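Local atomic coordinates of petrobactin-binding protein YclQ (Bacillus subtilis subsp. subtilis str. 168, PDB entry 3GFV), a protein that captures ferric and iron-free petrobactin, and the precursor 3,4-dihydroxybenzoic acid, for the ABC transporter YclNOPQ, which takes up the ferric siderophore. Residues A[60-63]-A[64-67]; A[108-111]-A[112-116]; A[136-139]-A[140-144]; A[185-188]-A[189-193]; A[257-260]-A[261-264]. All blocks are in the same frame, centred on the assembly; numbering follows the deposited sequence.

Contact 1 of 5, residues A[60-63]-A[64-67]; sequences LPKQ and VLPK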
loop_
_atom_site.group_PDB
_atom_site.type_symbol
_atom_site.label_atom_id
_atom_site.label_comp_id
_atom_site.label_asym_id
_atom_site.label_seq_id
_atom_site.Cartn_x
_atom_site.Cartn_y
_atom_site.Cartn_z
ATOM N N LEU A 60 2.517 14.739 -8.936
ATOM C CA LEU A 60 1.944 13.460 -8.547
ATOM C C LEU A 60 0.507 13.459 -9.078
ATOM O O LEU A 60 -0.057 14.521 -9.363
ATOM C CB LEU A 60 1.916 13.329 -7.021
ATOM C CG LEU A 60 1.197 14.459 -6.272
ATOM C CD1 LEU A 60 0.179 13.868 -5.300
ATOM C CD2 LEU A 60 2.229 15.332 -5.533
ATOM N N PRO A 61 -0.093 12.269 -9.216
ATOM C CA PRO A 61 -1.482 12.230 -9.696
ATOM C C PRO A 61 -2.456 12.555 -8.554
ATOM O O PRO A 61 -2.514 11.828 -7.573
ATOM C CB PRO A 61 -1.634 10.784 -10.182
ATOM C CG PRO A 61 -0.595 10.000 -9.288
ATOM C CD PRO A 61 0.564 10.954 -9.259
ATOM N N LYS A 62 -3.218 13.637 -8.673
ATOM C CA LYS A 62 -4.039 14.073 -7.542
ATOM C C LYS A 62 -5.497 13.658 -7.628
ATOM O O LYS A 62 -6.300 14.080 -6.801
ATOM C CB LYS A 62 -3.962 15.593 -7.373
ATOM C CG LYS A 62 -2.552 16.123 -7.086
ATOM C CD LYS A 62 -2.604 17.610 -6.789
ATOM C CE LYS A 62 -1.222 18.223 -6.807
ATOM N NZ LYS A 62 -1.265 19.601 -6.239
ATOM N N GLN A 63 -5.841 12.850 -8.624
ATOM C CA GLN A 63 -7.247 12.475 -8.840
ATOM C C GLN A 63 -7.942 12.082 -7.537
ATOM O O GLN A 63 -9.004 12.618 -7.204
ATOM C CB GLN A 63 -7.369 11.346 -9.853
ATOM C CG GLN A 63 -8.814 10.992 -10.148
ATOM C CD GLN A 63 -8.959 9.638 -10.804
ATOM O OE1 GLN A 63 -9.590 9.517 -11.858
ATOM N NE2 GLN A 63 -8.372 8.607 -10.189
ATOM N N VAL A 64 -7.345 11.133 -6.813
ATOM C CA VAL A 64 -7.778 10.789 -5.469
ATOM C C VAL A 64 -6.564 10.636 -4.569
ATOM O O VAL A 64 -5.587 9.977 -4.939
ATOM C CB VAL A 64 -8.621 9.477 -5.433
ATOM C CG1 VAL A 64 -10.023 9.747 -5.907
ATOM C CG2 VAL A 64 -7.978 8.400 -6.289
ATOM N N LEU A 65 -6.618 11.260 -3.394
ATOM C CA LEU A 65 -5.512 11.188 -2.445
ATOM C C LEU A 65 -5.969 10.680 -1.101
ATOM O O LEU A 65 -6.968 11.165 -0.556
ATOM C CB LEU A 65 -4.881 12.576 -2.248
ATOM C CG LEU A 65 -3.895 13.102 -3.284
ATOM C CD1 LEU A 65 -3.598 14.576 -3.015
ATOM C CD2 LEU A 65 -2.610 12.283 -3.267
ATOM N N PRO A 66 -5.245 9.699 -0.549
ATOM C CA PRO A 66 -5.553 9.277 0.819
ATOM C C PRO A 66 -5.414 10.472 1.761
ATOM O O PRO A 66 -4.593 11.364 1.498
ATOM C CB PRO A 66 -4.464 8.243 1.116
ATOM C CG PRO A 66 -4.021 7.757 -0.218
ATOM C CD PRO A 66 -4.125 8.943 -1.132
ATOM N N LYS A 67 -6.177 10.469 2.849
ATOM C CA LYS A 67 -6.240 11.614 3.741
ATOM C C LYS A 67 -4.865 12.025 4.252
ATOM O O LYS A 67 -4.575 13.212 4.341
ATOM C CB LYS A 67 -7.171 11.352 4.925
ATOM C CG LYS A 67 -7.379 12.594 5.791
ATOM C CD LYS A 67 -8.081 12.290 7.107
ATOM C CE LYS A 67 -7.913 13.453 8.084
ATOM N NZ LYS A 67 -8.662 13.249 9.358
HETATM O O HOH W 1 -4.758 9.860 -7.509
#
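The loop that leaves strand 57-60 of the parallel sheet, on its way to strand 78-79, turns so that Leu60 at the strand end meets Leu65 five residues on. CD1 of Leu60 lies 3.8 Å from CD2 of Leu65, methyl against methyl, the two side chains crossing at about a right angle. Leu60 carries CG between its backbone N and carbonyl carbon (chi1 55°), whereas Leu65 sets CG opposite its carbonyl carbon (chi1 -80°), and the two branches are thereby directed at one another across the bend. The alpha carbon of Lys62 flanks the pair, 4.4 Å from CG of Leu65.

Inside the bend the backbone is joined by solvent. Water 1 donates to O of Pro61 at 3.0 Å and accepts from N of Val64, also at 3.0 Å, bridging polar groups that make no direct hydrogen bond across the turn. At the apex Gln63, extended beyond CG, runs alongside Val64 and points the same way, with NE2 3.9 Å from CG2 of Val64.

Surrounding elements hold the bend from several sides. Lys62 N bonds to Asp79 OD1, and its NZ reaches the carbonyls of Tyr77 and Asp74. Leu65 rests on Phe42 of helix 42-50, while Val64 touches Leu276 of helix 271-276. The chemistry is therefore divided: dispersion between leucine methyls closes the mouth of the turn, and one ordered water, acting as donor and acceptor, serves Pro61 O and Val64 N.

Contact 2 of 5, residues A[108-111]-A[112-116]; sequences SYKE and FSKIA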
loop_
_atom_site.group_PDB
_atom_site.type_symbol
_atom_site.label_atom_id
_atom_site.label_comp_id
_atom_site.label_asym_id
_atom_site.label_seq_id
_atom_site.Cartn_x
_atom_site.Cartn_y
_atom_site.Cartn_z
ATOM N N SER A 108 3.724 1.268 -18.828
ATOM C CA SER A 108 4.130 2.532 -19.444
ATOM C C SER A 108 5.575 2.883 -19.103
ATOM O O SER A 108 6.014 4.006 -19.325
ATOM C CB SER A 108 3.202 3.676 -19.017
ATOM O OG SER A 108 1.924 3.496 -19.605
ATOM N N TYR A 109 6.300 1.912 -18.562
ATOM C CA TYR A 109 7.716 2.126 -18.224
ATOM C C TYR A 109 8.501 2.681 -19.413
ATOM O O TYR A 109 9.273 3.630 -19.277
ATOM C CB TYR A 109 8.344 0.822 -17.732
ATOM C CG TYR A 109 9.822 0.972 -17.395
ATOM C CD1 TYR A 109 10.223 1.707 -16.284
ATOM C CD2 TYR A 109 10.800 0.374 -18.174
ATOM C CE1 TYR A 109 11.583 1.852 -15.967
ATOM C CE2 TYR A 109 12.154 0.509 -17.860
ATOM C CZ TYR A 109 12.533 1.250 -16.760
ATOM O OH TYR A 109 13.881 1.381 -16.429
ATOM N N LYS A 110 8.292 2.111 -20.596
ATOM C CA LYS A 110 9.035 2.574 -21.761
ATOM C C LYS A 110 8.725 4.040 -22.085
ATOM O O LYS A 110 9.615 4.808 -22.456
ATOM C CB LYS A 110 8.715 1.678 -22.960
ATOM C CG LYS A 110 9.349 2.095 -24.246
ATOM C CD LYS A 110 9.100 1.021 -25.303
ATOM C CE LYS A 110 9.461 1.509 -26.694
ATOM N NZ LYS A 110 9.327 0.403 -27.677
ATOM N N GLU A 111 7.451 4.418 -21.955
ATOM C CA GLU A 111 7.007 5.779 -22.268
ATOM C C GLU A 111 7.580 6.797 -21.271
ATOM O O GLU A 111 8.013 7.888 -21.644
ATOM C CB GLU A 111 5.466 5.851 -22.290
ATOM C CG GLU A 111 4.900 6.816 -23.328
ATOM C CD GLU A 111 3.363 6.909 -23.335
ATOM O OE1 GLU A 111 2.851 8.017 -23.622
ATOM O OE2 GLU A 111 2.669 5.895 -23.072
ATOM N N PHE A 112 7.573 6.435 -19.992
ATOM C CA PHE A 112 8.094 7.315 -18.959
ATOM C C PHE A 112 9.605 7.476 -19.121
ATOM O O PHE A 112 10.145 8.565 -18.927
ATOM C CB PHE A 112 7.785 6.729 -17.587
ATOM C CG PHE A 112 6.388 7.051 -17.068
ATOM C CD1 PHE A 112 6.006 8.372 -16.831
ATOM C CD2 PHE A 112 5.482 6.031 -16.788
ATOM C CE1 PHE A 112 4.740 8.667 -16.315
ATOM C CE2 PHE A 112 4.206 6.319 -16.289
ATOM C CZ PHE A 112 3.843 7.634 -16.047
ATOM N N SER A 113 10.275 6.383 -19.481
ATOM C CA SER A 113 11.738 6.382 -19.634
ATOM C C SER A 113 12.229 7.299 -20.746
ATOM O O SER A 113 13.368 7.753 -20.705
ATOM C CB SER A 113 12.276 4.972 -19.870
ATOM O OG SER A 113 12.075 4.157 -18.732
ATOM N N LYS A 114 11.375 7.568 -21.738
ATOM C CA LYS A 114 11.704 8.543 -22.776
ATOM C C LYS A 114 11.719 9.971 -22.225
ATOM O O LYS A 114 12.387 10.849 -22.773
ATOM C CB LYS A 114 10.732 8.441 -23.963
ATOM C CG LYS A 114 10.934 7.214 -24.838
ATOM C CD LYS A 114 10.496 7.482 -26.281
ATOM C CE LYS A 114 10.813 6.309 -27.207
ATOM N NZ LYS A 114 9.912 5.147 -26.965
ATOM N N ILE A 115 10.996 10.199 -21.130
ATOM C CA ILE A 115 10.950 11.527 -20.510
ATOM C C ILE A 115 12.118 11.754 -19.544
ATOM O O ILE A 115 12.778 12.790 -19.564
ATOM C CB ILE A 115 9.616 11.742 -19.765
ATOM C CG1 ILE A 115 8.433 11.578 -20.730
ATOM C CG2 ILE A 115 9.589 13.101 -19.086
ATOM C CD1 ILE A 115 7.091 11.535 -20.037
ATOM N N ALA A 116 12.376 10.769 -18.701
ATOM C CA ALA A 116 13.409 10.917 -17.682
ATOM C C ALA A 116 13.760 9.545 -17.147
ATOM O O ALA A 116 13.033 8.570 -17.398
ATOM C CB ALA A 116 12.900 11.805 -16.550
HETATM O O HOH W 2 14.300 4.455 -17.007
#
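Ser113 sits over Tyr109 with its OG 3.5 Å above the ring plane, at the ring centre. The same hydroxyl gives its proton to the carbonyl O of Tyr109 at 2.9 Å and accepts from water 2 at 2.8 Å. Tyr109 O also receives N of Ser113, the two donors arriving from opposite faces of the carbonyl plane. With chi1 at -66°, OG stands opposite its carbonyl carbon, folded back along the helix toward the previous turn.

One residue earlier, N of Phe112 makes a straight bond to O of Ser108 (3.0 Å, 165°), and CB of Ser108 lies 3.9 Å from CE2 of the Phe112 ring. These bonds belong to the short helix 109-115, the crossover helix of a beta-alpha-beta unit between strands 98-101 and 118-120. On its exposed flank Lys110 and Lys114 run side by side, CE of the first 3.7 Å from NZ of the second; their ammonium groups, 4.8 Å apart from NZ to NZ, probably repel mildly.

Farther out, Tyr109 OH makes weak hydrogen bonds to Thr28 OG1 and Thr118 O. The Phe112 ring packs on Ile99 and Ile101 of strand 98-101 and meets the rings of Phe88 and Phe40.

Contact 3 of 5, residues A[136-139]-A[140-144]; sequences AETI and GKIFD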
loop_
_atom_site.group_PDB
_atom_site.type_symbol
_atom_site.label_atom_id
_atom_site.label_comp_id
_atom_site.label_asym_id
_atom_site.label_seq_id
_atom_site.Cartn_x
_atom_site.Cartn_y
_atom_site.Cartn_z
ATOM N N ALA A 136 12.632 1.217 0.109
ATOM C CA ALA A 136 13.009 2.277 1.046
ATOM C C ALA A 136 14.502 2.580 0.955
ATOM O O ALA A 136 14.929 3.740 0.893
ATOM C CB ALA A 136 12.622 1.879 2.506
ATOM N N GLU A 137 15.312 1.531 0.960
ATOM C CA GLU A 137 16.765 1.716 0.897
ATOM C C GLU A 137 17.213 2.414 -0.380
ATOM O O GLU A 137 18.208 3.172 -0.376
ATOM C CB GLU A 137 17.486 0.385 1.071
ATOM C CG GLU A 137 17.322 -0.164 2.472
ATOM C CD GLU A 137 17.878 -1.556 2.633
ATOM O OE1 GLU A 137 18.111 -2.231 1.606
ATOM O OE2 GLU A 137 18.078 -1.974 3.795
ATOM N N THR A 138 16.498 2.147 -1.466
ATOM C CA THR A 138 16.796 2.793 -2.755
ATOM C C THR A 138 16.559 4.290 -2.646
ATOM O O THR A 138 17.377 5.101 -3.086
ATOM C CB THR A 138 15.954 2.172 -3.907
ATOM O OG1 THR A 138 16.539 0.918 -4.292
ATOM C CG2 THR A 138 15.895 3.097 -5.128
ATOM N N ILE A 139 15.427 4.666 -2.063
ATOM C CA ILE A 139 15.154 6.080 -1.832
ATOM C C ILE A 139 16.227 6.705 -0.932
ATOM O O ILE A 139 16.733 7.797 -1.204
ATOM C CB ILE A 139 13.730 6.285 -1.279
ATOM C CG1 ILE A 139 12.719 5.905 -2.365
ATOM C CG2 ILE A 139 13.527 7.721 -0.841
ATOM C CD1 ILE A 139 11.255 5.961 -1.923
ATOM N N GLY A 140 16.599 5.997 0.128
ATOM C CA GLY A 140 17.686 6.460 0.980
ATOM C C GLY A 140 18.970 6.746 0.223
ATOM O O GLY A 140 19.642 7.762 0.455
ATOM N N LYS A 141 19.328 5.843 -0.682
ATOM C CA LYS A 141 20.574 5.994 -1.438
ATOM C C LYS A 141 20.514 7.175 -2.394
ATOM O O LYS A 141 21.488 7.943 -2.509
ATOM C CB LYS A 141 20.906 4.713 -2.206
ATOM C CG LYS A 141 21.469 3.592 -1.336
ATOM C CD LYS A 141 21.427 2.259 -2.083
ATOM C CE LYS A 141 22.006 1.115 -1.252
ATOM N NZ LYS A 141 21.358 0.968 0.086
ATOM N N ILE A 142 19.384 7.328 -3.081
ATOM C CA ILE A 142 19.236 8.414 -4.051
ATOM C C ILE A 142 19.335 9.797 -3.400
ATOM O O ILE A 142 19.943 10.720 -3.957
ATOM C CB ILE A 142 17.899 8.307 -4.835
ATOM C CG1 ILE A 142 17.940 7.090 -5.761
ATOM C CG2 ILE A 142 17.645 9.590 -5.632
ATOM C CD1 ILE A 142 16.568 6.586 -6.209
ATOM N N PHE A 143 18.744 9.939 -2.217
ATOM C CA PHE A 143 18.671 11.240 -1.535
ATOM C C PHE A 143 19.598 11.421 -0.339
ATOM O O PHE A 143 19.424 12.352 0.455
ATOM C CB PHE A 143 17.220 11.507 -1.116
ATOM C CG PHE A 143 16.270 11.553 -2.271
ATOM C CD1 PHE A 143 16.061 12.741 -2.962
ATOM C CD2 PHE A 143 15.587 10.410 -2.681
ATOM C CE1 PHE A 143 15.181 12.789 -4.039
ATOM C CE2 PHE A 143 14.707 10.455 -3.758
ATOM C CZ PHE A 143 14.513 11.653 -4.441
ATOM N N ASP A 144 20.591 10.544 -0.211
ATOM C CA ASP A 144 21.549 10.626 0.875
ATOM C C ASP A 144 20.868 10.612 2.237
ATOM O O ASP A 144 21.181 11.438 3.102
ATOM C CB ASP A 144 22.382 11.918 0.722
ATOM C CG ASP A 144 23.866 11.667 0.779
ATOM O OD1 ASP A 144 24.284 10.504 0.591
ATOM O OD2 ASP A 144 24.620 12.643 0.995
HETATM O O HOH W 3 19.604 3.236 1.969
#
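Similar first torsions, one helical turn apart, bring Ile139 and Phe143 together: CG1 of Ile139 is opposite the carbonyl carbon (chi1 -67°), which sets CG2 opposite the backbone N and facing down the chain, and Phe143 likewise places its ring opposite its own carbonyl carbon (chi1 -60°). The site is the C-terminal end of helix 128-142, and Phe143 is the first residue to depart from helical backbone angles. CG2 of Ile139 lies 3.9 Å from CD2 of Phe143.

The ring also turns an edge to the backbone, with O of Ile139 in its plane and 3.2 Å from CD2. That oxygen is meanwhile the acceptor for N of Phe143 at 3.1 Å. From the preceding residue, CG2 of Ile142 sits 3.6 Å above one ring face, toward the rim. The ring also packs against Leu48 of helix 42-50, as does Ile139.

On a neighbouring flank Thr138 and Ile142 lie alongside each other, CG2 of Thr138 3.7 Å from CD1 of Ile142, and both touch Val19 of strand 16-21. The hydroxyl of Thr138 bonds back to Ser134 O. The exposed side is held more lightly: Lys141 bends at its last torsion and curls over the carbonyl of Glu137, where water 3 donates to Glu137 O at 2.7 Å and accepts only a weak bond from Lys141 NZ at 3.4 Å.

Contact 4 of 5, residues A[185-188]-A[189-193]; sequences SAFG and PKSRY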
loop_
_atom_site.group_PDB
_atom_site.type_symbol
_atom_site.label_atom_id
_atom_site.label_comp_id
_atom_site.label_asym_id
_atom_site.label_seq_id
_atom_site.Cartn_x
_atom_site.Cartn_y
_atom_site.Cartn_z
ATOM N N SER A 185 -14.525 -9.615 -2.324
ATOM C CA SER A 185 -13.442 -10.487 -2.727
ATOM C C SER A 185 -12.516 -10.736 -1.544
ATOM O O SER A 185 -12.391 -9.886 -0.672
ATOM C CB SER A 185 -12.686 -9.914 -3.916
ATOM O OG SER A 185 -12.266 -8.598 -3.622
ATOM N N ALA A 186 -11.896 -11.911 -1.526
ATOM C CA ALA A 186 -11.076 -12.352 -0.398
ATOM C C ALA A 186 -9.609 -12.335 -0.752
ATOM O O ALA A 186 -9.243 -12.598 -1.897
ATOM C CB ALA A 186 -11.496 -13.780 0.045
ATOM N N PHE A 187 -8.783 -12.073 0.262
ATOM C CA PHE A 187 -7.353 -11.938 0.106
ATOM C C PHE A 187 -6.667 -12.758 1.184
ATOM O O PHE A 187 -6.945 -12.586 2.385
ATOM C CB PHE A 187 -6.983 -10.468 0.267
ATOM C CG PHE A 187 -7.448 -9.612 -0.865
ATOM C CD1 PHE A 187 -6.609 -9.376 -1.954
ATOM C CD2 PHE A 187 -8.722 -9.038 -0.853
ATOM C CE1 PHE A 187 -7.035 -8.579 -3.013
ATOM C CE2 PHE A 187 -9.152 -8.242 -1.908
ATOM C CZ PHE A 187 -8.308 -8.008 -2.984
ATOM N N GLY A 188 -5.777 -13.644 0.756
ATOM C CA GLY A 188 -5.035 -14.466 1.684
ATOM C C GLY A 188 -3.548 -14.221 1.541
ATOM O O GLY A 188 -3.119 -13.199 0.967
ATOM N N PRO A 189 -2.743 -15.149 2.063
ATOM C CA PRO A 189 -1.285 -15.018 1.973
ATOM C C PRO A 189 -0.806 -14.727 0.548
ATOM O O PRO A 189 -1.329 -15.295 -0.407
ATOM C CB PRO A 189 -0.781 -16.388 2.447
ATOM C CG PRO A 189 -1.847 -16.866 3.393
ATOM C CD PRO A 189 -3.148 -16.415 2.708
ATOM N N LYS A 190 0.167 -13.823 0.428
ATOM C CA LYS A 190 0.840 -13.510 -0.839
ATOM C C LYS A 190 -0.023 -12.673 -1.780
ATOM O O LYS A 190 0.424 -12.289 -2.858
ATOM C CB LYS A 190 1.305 -14.785 -1.547
ATOM C CG LYS A 190 2.094 -15.736 -0.664
ATOM C CD LYS A 190 3.538 -15.320 -0.532
ATOM C CE LYS A 190 4.341 -16.338 0.280
ATOM N NZ LYS A 190 4.016 -16.297 1.746
ATOM N N SER A 191 -1.253 -12.376 -1.372
ATOM C CA SER A 191 -2.121 -11.526 -2.184
ATOM C C SER A 191 -1.808 -10.052 -1.942
ATOM O O SER A 191 -0.926 -9.690 -1.143
ATOM C CB SER A 191 -3.608 -11.798 -1.889
ATOM O OG SER A 191 -3.977 -11.227 -0.637
ATOM N N ARG A 192 -2.549 -9.197 -2.627
ATOM C CA ARG A 192 -2.384 -7.769 -2.465
ATOM C C ARG A 192 -2.398 -7.339 -0.996
ATOM O O ARG A 192 -1.638 -6.477 -0.586
ATOM C CB ARG A 192 -3.501 -7.067 -3.226
ATOM C CG ARG A 192 -3.458 -5.573 -3.105
ATOM C CD ARG A 192 -4.612 -5.016 -3.911
ATOM N NE ARG A 192 -4.444 -3.603 -4.192
ATOM C CZ ARG A 192 -5.210 -2.928 -5.039
ATOM N NH1 ARG A 192 -6.192 -3.547 -5.689
ATOM N NH2 ARG A 192 -4.991 -1.638 -5.234
ATOM N N TYR A 193 -3.250 -7.960 -0.188
ATOM C CA TYR A 193 -3.329 -7.599 1.226
ATOM C C TYR A 193 -2.859 -8.732 2.128
ATOM O O TYR A 193 -3.139 -8.752 3.342
ATOM C CB TYR A 193 -4.753 -7.150 1.611
ATOM C CG TYR A 193 -5.279 -6.031 0.738
ATOM C CD1 TYR A 193 -4.642 -4.794 0.693
ATOM C CD2 TYR A 193 -6.396 -6.216 -0.065
ATOM C CE1 TYR A 193 -5.119 -3.776 -0.128
ATOM C CE2 TYR A 193 -6.878 -5.209 -0.870
ATOM C CZ TYR A 193 -6.235 -3.984 -0.896
ATOM O OH TYR A 193 -6.710 -2.969 -1.701
HETATM O O HOH W 4 -4.112 -15.330 -1.231
#
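Phe187 and Tyr193 form the tight half of this contact, where strand 183-187 runs into the type II beta turn Gly188-Ser191. Their stack is T-shaped: the edge of Tyr193 is presented to the face of Phe187, with centroids 4.7 Å apart, planes at 67°, and CD2 of Tyr193 3.5 Å above the centre of the Phe187 ring. Ser191 packs in beside them, OG in the plane of the Phe187 ring, at its edge, and 3.2 Å from CB of Phe187.

Two bonds from that serine close the turn on O of Gly188. OG donates at 2.7 Å, in the carbonyl plane and on a lone pair, helped by a chi1 of 75° that puts the hydroxyl between backbone N and carbonyl carbon; N of Ser191 comes in at 3.1 Å, tilted from that plane.

The solvent side is looser. Lys190, at the apex, turns its side chain away from the strand, and water 4 donates to O of Pro189 at 2.9 Å while taking only a weak bond from Gly188 N.

Arg192 passes over the other ring, CG 3.8 Å above the centre of Tyr193, and Tyr193 OH lies over its guanidinium face. NH1 bonds to Thr213 O and forms a salt bridge to a bound phosphate, probably from the crystallisation liquor. With Arg104 close by, this positive charge, its side chain laid over the Tyr193 ring, is consistent with a pocket that favours anions.

Contact 5 of 5, residues A[257-260]-A[261-264]; sequences NVNA and VKNG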
loop_
_atom_site.group_PDB
_atom_site.type_symbol
_atom_site.label_atom_id
_atom_site.label_comp_id
_atom_site.label_asym_id
_atom_site.label_seq_id
_atom_site.Cartn_x
_atom_site.Cartn_y
_atom_site.Cartn_z
ATOM N N ASN A 257 -24.076 -14.204 12.974
ATOM C CA ASN A 257 -23.444 -15.125 13.907
ATOM C C ASN A 257 -21.971 -15.444 13.668
ATOM O O ASN A 257 -21.390 -16.232 14.422
ATOM C CB ASN A 257 -24.236 -16.438 14.000
ATOM C CG ASN A 257 -25.618 -16.220 14.524
ATOM O OD1 ASN A 257 -25.812 -15.385 15.403
ATOM N ND2 ASN A 257 -26.600 -16.949 13.978
ATOM N N VAL A 258 -21.357 -14.835 12.648
ATOM C CA VAL A 258 -19.925 -15.016 12.417
ATOM C C VAL A 258 -19.162 -14.461 13.637
ATOM O O VAL A 258 -19.492 -13.393 14.138
ATOM C CB VAL A 258 -19.469 -14.310 11.098
ATOM C CG1 VAL A 258 -17.941 -14.231 11.001
ATOM C CG2 VAL A 258 -20.024 -15.037 9.867
ATOM N N ASN A 259 -18.155 -15.187 14.107
ATOM C CA ASN A 259 -17.372 -14.738 15.261
ATOM C C ASN A 259 -16.999 -13.252 15.187
ATOM O O ASN A 259 -17.327 -12.474 16.089
ATOM C CB ASN A 259 -16.134 -15.609 15.425
ATOM C CG ASN A 259 -16.463 -16.983 15.985
ATOM O OD1 ASN A 259 -17.626 -17.296 16.256
ATOM N ND2 ASN A 259 -15.453 -17.811 16.145
ATOM N N ALA A 260 -16.334 -12.855 14.103
ATOM C CA ALA A 260 -15.881 -11.470 13.976
ATOM C C ALA A 260 -17.030 -10.465 14.118
ATOM O O ALA A 260 -16.862 -9.382 14.688
ATOM C CB ALA A 260 -15.165 -11.255 12.642
ATOM N N VAL A 261 -18.194 -10.825 13.592
ATOM C CA VAL A 261 -19.339 -9.929 13.650
ATOM C C VAL A 261 -19.952 -9.876 15.057
ATOM O O VAL A 261 -20.082 -8.792 15.637
ATOM C CB VAL A 261 -20.394 -10.275 12.591
ATOM C CG1 VAL A 261 -21.626 -9.376 12.727
ATOM C CG2 VAL A 261 -19.808 -10.138 11.215
ATOM N N LYS A 262 -20.307 -11.023 15.618
ATOM C CA LYS A 262 -20.999 -10.980 16.899
ATOM C C LYS A 262 -20.098 -10.538 18.053
ATOM O O LYS A 262 -20.586 -9.983 19.026
ATOM C CB LYS A 262 -21.686 -12.298 17.219
ATOM C CG LYS A 262 -20.787 -13.481 17.266
ATOM C CD LYS A 262 -21.653 -14.727 17.463
ATOM C CE LYS A 262 -20.839 -15.901 17.938
ATOM N NZ LYS A 262 -21.726 -16.828 18.710
ATOM N N ASN A 263 -18.793 -10.749 17.925
ATOM C CA ASN A 263 -17.846 -10.392 18.971
ATOM C C ASN A 263 -17.279 -8.973 18.802
ATOM O O ASN A 263 -16.473 -8.529 19.616
ATOM C CB ASN A 263 -16.711 -11.418 19.024
ATOM C CG ASN A 263 -17.202 -12.809 19.404
ATOM O OD1 ASN A 263 -18.215 -12.953 20.091
ATOM N ND2 ASN A 263 -16.486 -13.834 18.969
ATOM N N GLY A 264 -17.700 -8.272 17.755
ATOM C CA GLY A 264 -17.232 -6.912 17.504
ATOM C C GLY A 264 -15.769 -6.837 17.081
ATOM O O GLY A 264 -15.013 -5.962 17.536
#
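Val258 and Lys262 are joined by a straight backbone bond, Lys262 N to Val258 O at 2.9 Å and 170°, which frames the single short turn of helix 259-262; Val258 is its N-cap residue, and Gly264, with a phi of 70°, ends it in a Schellman motif. Val258 O also accepts a weak bond from N of Val261, and N of Asn263 reaches O of Asn259 at 2.9 Å.

Among the side chains, Lys262 is the one that folds back farthest along the turn. Its CG stands between the backbone N and the carbonyl carbon (chi1 58°), a setting that directs the extended chain toward the residues before the helix. CD comes to 3.4 Å from O of Asn257, and CE passes 3.9 Å from OD1 of Asn259, the lysine and asparagine lying side by side and pointing the same way. Asn263 hugs the helix by another route: its CB is 3.2 Å from O of Asn259, and its amide nitrogen ND2 lies 4.0 Å from CB of Asn259. On a different flank the valines meet loosely, CB of Val258 and CG2 of Val261 being 4.2 Å apart.

The amide of Asn259 has its main polar partner beyond the turn, ND2 bonding to Asp229 OD1, while its backbone N is taken by Asn227 OD1. Val258 rests on Asn227 and Pro228, so the helix start is fastened to the loop between helix 220-226 and strand 230-235. At the other end Gly264 O bonds to Lys297, just past helix 281-296, and the chain goes on into strand 266-268.

Followed from the N terminus, the five contacts come strictly in series: each joins two directly consecutive segments, so no long loop is closed, and ends before the next begins; none nests within or crosses another. Contact 1 bends the loop after strand 57-60, contact 2 winds a crossover helix, and contact 3 finishes helix 128-142. The long helix 146-170 follows, linking the two lobes as in other siderophore-binding proteins of this family, and contacts 4 and 5 lie beyond it. Contacts 1 and 4 both touch helix 271-276, though their nearest atoms are about 11 Å apart. Contacts 2 and 5, with centres about 49 Å apart, mark distant ends of the molecule.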